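Local coordinates for uncharacterized lipoprotein GfcB (Escherichia coli K12, PDB 2IN5) that is of unknown function but, as a membrane lipoprotein related to group 4 capsule proteins, may take part in making or exporting capsular polysaccharide, at residues A124-E136 with L146-R158. Numbering follows the deposited sequence.
Sequences ATLSSTFSFAGLE and LCNVWQEEVTSTR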
loop_
_atom_site.group_PDB
_atom_site.type_symbol
_atom_site.label_atom_id
_atom_site.label_comp_id
_atom_site.label_asym_id
_atom_site.label_seq_id
_atom_site.Cartn_x
_atom_site.Cartn_y
_atom_site.Cartn_z
ATOM N N ALA A 124 -16.060 18.970 -7.389
ATOM C CA ALA A 124 -16.034 20.426 -7.493
ATOM C C ALA A 124 -14.633 20.975 -7.729
ATOM O O ALA A 124 -13.643 20.288 -7.504
ATOM C CB ALA A 124 -16.637 21.045 -6.237
ATOM N N THR A 125 -14.554 22.211 -8.204
ATOM C CA THR A 125 -13.264 22.823 -8.459
ATOM C C THR A 125 -12.926 23.758 -7.313
ATOM O O THR A 125 -13.622 24.749 -7.074
ATOM C CB THR A 125 -13.261 23.590 -9.782
ATOM O OG1 THR A 125 -13.556 22.682 -10.847
ATOM C CG2 THR A 125 -11.888 24.215 -10.033
ATOM N N LEU A 126 -11.855 23.423 -6.600
ATOM C CA LEU A 126 -11.427 24.203 -5.452
ATOM C C LEU A 126 -10.188 25.035 -5.693
ATOM O O LEU A 126 -9.201 24.581 -6.278
ATOM C CB LEU A 126 -11.159 23.290 -4.255
ATOM C CG LEU A 126 -12.314 22.569 -3.562
ATOM C CD1 LEU A 126 -12.942 21.554 -4.495
ATOM C CD2 LEU A 126 -11.779 21.877 -2.323
ATOM N N SER A 127 -10.255 26.266 -5.214
ATOM C CA SER A 127 -9.145 27.191 -5.320
ATOM C C SER A 127 -8.966 27.802 -3.937
ATOM O O SER A 127 -9.926 28.275 -3.329
ATOM C CB SER A 127 -9.452 28.270 -6.361
ATOM O OG SER A 127 -10.711 28.867 -6.112
ATOM N N SER A 128 -7.739 27.778 -3.435
ATOM C CA SER A 128 -7.459 28.321 -2.108
ATOM C C SER A 128 -6.170 29.122 -2.043
ATOM O O SER A 128 -5.321 29.046 -2.932
ATOM C CB SER A 128 -7.364 27.190 -1.083
ATOM O OG SER A 128 -6.246 26.361 -1.356
ATOM N N THR A 129 -6.037 29.887 -0.965
ATOM C CA THR A 129 -4.851 30.696 -0.731
ATOM C C THR A 129 -4.437 30.517 0.726
ATOM O O THR A 129 -5.278 30.520 1.629
ATOM C CB THR A 129 -5.117 32.200 -1.012
ATOM O OG1 THR A 129 -6.020 32.723 -0.031
ATOM C CG2 THR A 129 -5.721 32.384 -2.394
ATOM N N PHE A 130 -3.143 30.340 0.954
ATOM C CA PHE A 130 -2.643 30.161 2.309
ATOM C C PHE A 130 -2.368 31.496 2.983
ATOM O O PHE A 130 -1.796 32.398 2.376
ATOM C CB PHE A 130 -1.370 29.318 2.297
ATOM C CG PHE A 130 -1.619 27.839 2.180
ATOM C CD1 PHE A 130 -0.927 26.951 2.988
ATOM C CD2 PHE A 130 -2.537 27.332 1.266
ATOM C CE1 PHE A 130 -1.138 25.579 2.892
ATOM C CE2 PHE A 130 -2.755 25.962 1.162
ATOM C CZ PHE A 130 -2.052 25.086 1.982
ATOM N N SER A 131 -2.781 31.621 4.238
ATOM C CA SER A 131 -2.574 32.856 4.978
ATOM C C SER A 131 -1.904 32.526 6.322
ATOM O O SER A 131 -2.438 31.746 7.121
ATOM C CB SER A 131 -3.926 33.564 5.175
ATOM O OG SER A 131 -3.783 34.913 5.603
ATOM N N PHE A 132 -0.718 33.100 6.545
ATOM C CA PHE A 132 0.042 32.868 7.776
ATOM C C PHE A 132 -0.710 33.475 8.948
ATOM O O PHE A 132 -0.925 34.688 9.008
ATOM C CB PHE A 132 1.445 33.477 7.674
ATOM C CG PHE A 132 2.333 33.147 8.843
ATOM C CD1 PHE A 132 2.694 31.826 9.108
ATOM C CD2 PHE A 132 2.769 34.146 9.710
ATOM C CE1 PHE A 132 3.471 31.506 10.224
ATOM C CE2 PHE A 132 3.546 33.835 10.828
ATOM C CZ PHE A 132 3.897 32.514 11.086
ATOM N N ALA A 133 -1.118 32.614 9.873
ATOM C CA ALA A 133 -1.883 33.029 11.038
ATOM C C ALA A 133 -1.000 33.217 12.267
ATOM O O ALA A 133 -1.481 33.589 13.338
ATOM C CB ALA A 133 -2.973 32.006 11.319
ATOM N N GLY A 134 0.290 32.948 12.111
ATOM C CA GLY A 134 1.206 33.128 13.218
ATOM C C GLY A 134 1.805 31.890 13.858
ATOM O O GLY A 134 1.750 30.778 13.333
ATOM N N LEU A 135 2.394 32.104 15.023
ATOM C CA LEU A 135 3.022 31.042 15.774
ATOM C C LEU A 135 2.038 30.479 16.792
ATOM O O LEU A 135 1.120 31.170 17.239
ATOM C CB LEU A 135 4.258 31.599 16.477
ATOM C CG LEU A 135 4.811 30.858 17.692
ATOM C CD1 LEU A 135 5.524 29.585 17.277
ATOM C CD2 LEU A 135 5.758 31.782 18.422
ATOM N N GLU A 136 2.214 29.206 17.120
ATOM C CA GLU A 136 1.381 28.545 18.107
ATOM C C GLU A 136 2.060 27.284 18.585
ATOM O O GLU A 136 2.662 26.555 17.799
ATOM C CB GLU A 136 0.009 28.172 17.552
ATOM C CG GLU A 136 -0.992 27.992 18.692
ATOM C CD GLU A 136 -2.286 27.297 18.304
ATOM O OE1 GLU A 136 -2.841 27.583 17.212
ATOM O OE2 GLU A 136 -2.764 26.473 19.122
ATOM N N LEU A 146 6.415 23.780 18.480
ATOM C CA LEU A 146 6.221 25.109 17.907
ATOM C C LEU A 146 5.788 24.914 16.478
ATOM O O LEU A 146 6.472 24.244 15.710
ATOM C CB LEU A 146 7.519 25.916 17.920
ATOM C CG LEU A 146 7.967 26.457 19.272
ATOM C CD1 LEU A 146 9.251 27.264 19.103
ATOM C CD2 LEU A 146 6.871 27.332 19.839
ATOM N N CYS A 147 4.658 25.515 16.124
ATOM C CA CYS A 147 4.101 25.379 14.788
ATOM C C CYS A 147 3.828 26.693 14.119
ATOM O O CYS A 147 3.480 27.664 14.779
ATOM C CB CYS A 147 2.748 24.651 14.824
ATOM S SG CYS A 147 2.709 23.035 15.605
ATOM N N ASN A 148 3.978 26.713 12.799
ATOM C CA ASN A 148 3.623 27.893 12.031
ATOM C C ASN A 148 2.168 27.566 11.716
ATOM O O ASN A 148 1.873 26.494 11.192
ATOM C CB ASN A 148 4.391 27.986 10.709
ATOM C CG ASN A 148 5.865 28.262 10.903
ATOM O OD1 ASN A 148 6.262 29.005 11.805
ATOM N ND2 ASN A 148 6.688 27.677 10.042
ATOM N N VAL A 149 1.259 28.471 12.048
ATOM C CA VAL A 149 -0.149 28.232 11.785
ATOM C C VAL A 149 -0.538 28.788 10.424
ATOM O O VAL A 149 -0.468 29.991 10.195
ATOM C CB VAL A 149 -1.044 28.884 12.859
ATOM C CG1 VAL A 149 -2.504 28.601 12.549
ATOM C CG2 VAL A 149 -0.676 28.355 14.237
ATOM N N TRP A 150 -0.941 27.905 9.518
ATOM C CA TRP A 150 -1.351 28.324 8.186
ATOM C C TRP A 150 -2.853 28.158 8.003
ATOM O O TRP A 150 -3.398 27.088 8.245
ATOM C CB TRP A 150 -0.622 27.501 7.139
ATOM C CG TRP A 150 0.794 27.904 6.931
ATOM C CD1 TRP A 150 1.914 27.241 7.348
ATOM C CD2 TRP A 150 1.249 29.039 6.199
ATOM N NE1 TRP A 150 3.043 27.892 6.912
ATOM C CE2 TRP A 150 2.662 29.000 6.202
ATOM C CE3 TRP A 150 0.597 30.087 5.536
ATOM C CZ2 TRP A 150 3.435 29.969 5.563
ATOM C CZ3 TRP A 150 1.364 31.050 4.905
ATOM C CH2 TRP A 150 2.774 30.983 4.921
ATOM N N GLN A 151 -3.510 29.232 7.581
ATOM C CA GLN A 151 -4.946 29.233 7.338
ATOM C C GLN A 151 -5.213 29.226 5.838
ATOM O O GLN A 151 -4.914 30.205 5.154
ATOM C CB GLN A 151 -5.576 30.482 7.933
ATOM C CG GLN A 151 -5.439 30.562 9.429
ATOM C CD GLN A 151 -6.597 29.918 10.140
ATOM O OE1 GLN A 151 -7.145 28.917 9.676
ATOM N NE2 GLN A 151 -6.973 30.479 11.288
ATOM N N GLU A 152 -5.782 28.134 5.334
ATOM C CA GLU A 152 -6.096 28.002 3.917
ATOM C C GLU A 152 -7.538 28.405 3.626
ATOM O O GLU A 152 -8.487 27.723 4.039
ATOM C CB GLU A 152 -5.864 26.558 3.460
ATOM C CG GLU A 152 -6.319 26.254 2.036
ATOM C CD GLU A 152 -6.117 24.791 1.648
ATOM O OE1 GLU A 152 -6.631 23.904 2.366
ATOM O OE2 GLU A 152 -5.449 24.517 0.619
ATOM N N GLU A 153 -7.700 29.523 2.929
ATOM C CA GLU A 153 -9.029 30.006 2.555
ATOM C C GLU A 153 -9.417 29.318 1.247
ATOM O O GLU A 153 -8.824 29.572 0.198
ATOM C CB GLU A 153 -9.014 31.533 2.374
ATOM C CG GLU A 153 -8.657 32.310 3.648
ATOM C CD GLU A 153 -9.545 31.937 4.840
ATOM O OE1 GLU A 153 -10.793 31.992 4.701
ATOM O OE2 GLU A 153 -8.993 31.595 5.917
ATOM N N VAL A 154 -10.406 28.437 1.311
ATOM C CA VAL A 154 -10.821 27.716 0.117
ATOM C C VAL A 154 -12.181 28.167 -0.396
ATOM O O VAL A 154 -13.075 28.512 0.380
ATOM C CB VAL A 154 -10.881 26.176 0.365
ATOM C CG1 VAL A 154 -11.021 25.445 -0.953
ATOM C CG2 VAL A 154 -9.640 25.705 1.104
ATOM N N THR A 155 -12.316 28.199 -1.714
ATOM C CA THR A 155 -13.580 28.558 -2.339
ATOM C C THR A 155 -13.820 27.552 -3.461
ATOM O O THR A 155 -12.903 27.222 -4.221
ATOM C CB THR A 155 -13.587 30.016 -2.927
ATOM O OG1 THR A 155 -12.578 30.144 -3.934
ATOM C CG2 THR A 155 -13.345 31.050 -1.829
ATOM N N SER A 156 -15.038 27.026 -3.525
ATOM C CA SER A 156 -15.408 26.080 -4.575
ATOM C C SER A 156 -16.543 26.721 -5.348
ATOM O O SER A 156 -17.116 27.722 -4.919
ATOM C CB SER A 156 -15.862 24.735 -3.993
ATOM O OG SER A 156 -16.922 24.902 -3.072
ATOM N N THR A 157 -16.880 26.133 -6.481
ATOM C CA THR A 157 -17.925 26.690 -7.307
ATOM C C THR A 157 -18.978 25.644 -7.656
ATOM O O THR A 157 -18.738 24.440 -7.526
ATOM C CB THR A 157 -17.302 27.249 -8.584
ATOM O OG1 THR A 157 -18.286 27.968 -9.335
ATOM C CG2 THR A 157 -16.747 26.114 -9.410
ATOM N N ARG A 158 -20.143 26.117 -8.090
ATOM C CA ARG A 158 -21.256 25.254 -8.496
ATOM C C ARG A 158 -21.651 24.160 -7.511
ATOM O O ARG A 158 -21.427 22.979 -7.761
ATOM C CB ARG A 158 -20.943 24.607 -9.842
ATOM C CG ARG A 158 -20.619 25.593 -10.933
ATOM C CD ARG A 158 -20.527 24.889 -12.268
ATOM N NE ARG A 158 -21.803 24.290 -12.657
ATOM C CZ ARG A 158 -22.915 24.982 -12.885
ATOM N NH1 ARG A 158 -22.912 26.304 -12.760
ATOM N NH2 ARG A 158 -24.028 24.355 -13.249
HETATM O O HOH W 1 -17.169 23.105 -9.281
#
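E152 turns its CG anti to the backbone N (chi1 173°) and stays extended, carrying its carboxylate to S128, whose OG donates to E152 OE2 at 2.8 Å from above the carboxylate plane. Its methylene CB also lies over one face of the F130 ring, a CH-pi contact 4.3 Å from the centroid. Glutamate thus serves both neighbours, and small serine lets the acid come close. Further along this face, F132 presents its ring edge to the face of W150, the planes 67° apart in a T-shaped pair, while F132 CB sits over the indole's six-membered ring. Paired backbone bonds zip the antiparallel strands together until A133 and G134 share V149 in a beta bulge: A133 N reaches V149 O (2.7 Å), and V149 N reaches G134 O (2.7 Å). Glycine suits the positive phi of 110° there. Beyond the bulge, on the other face, V149 CG2 packs against E136 CB. The segments form the body of the hairpin 120-140/143-156. Strand 108-117 flanks the first arm, with R111 bonding S128 OG; strand 161-170 flanks the second, where N165 and, from strand 75-80, R75 hold E152 OE1.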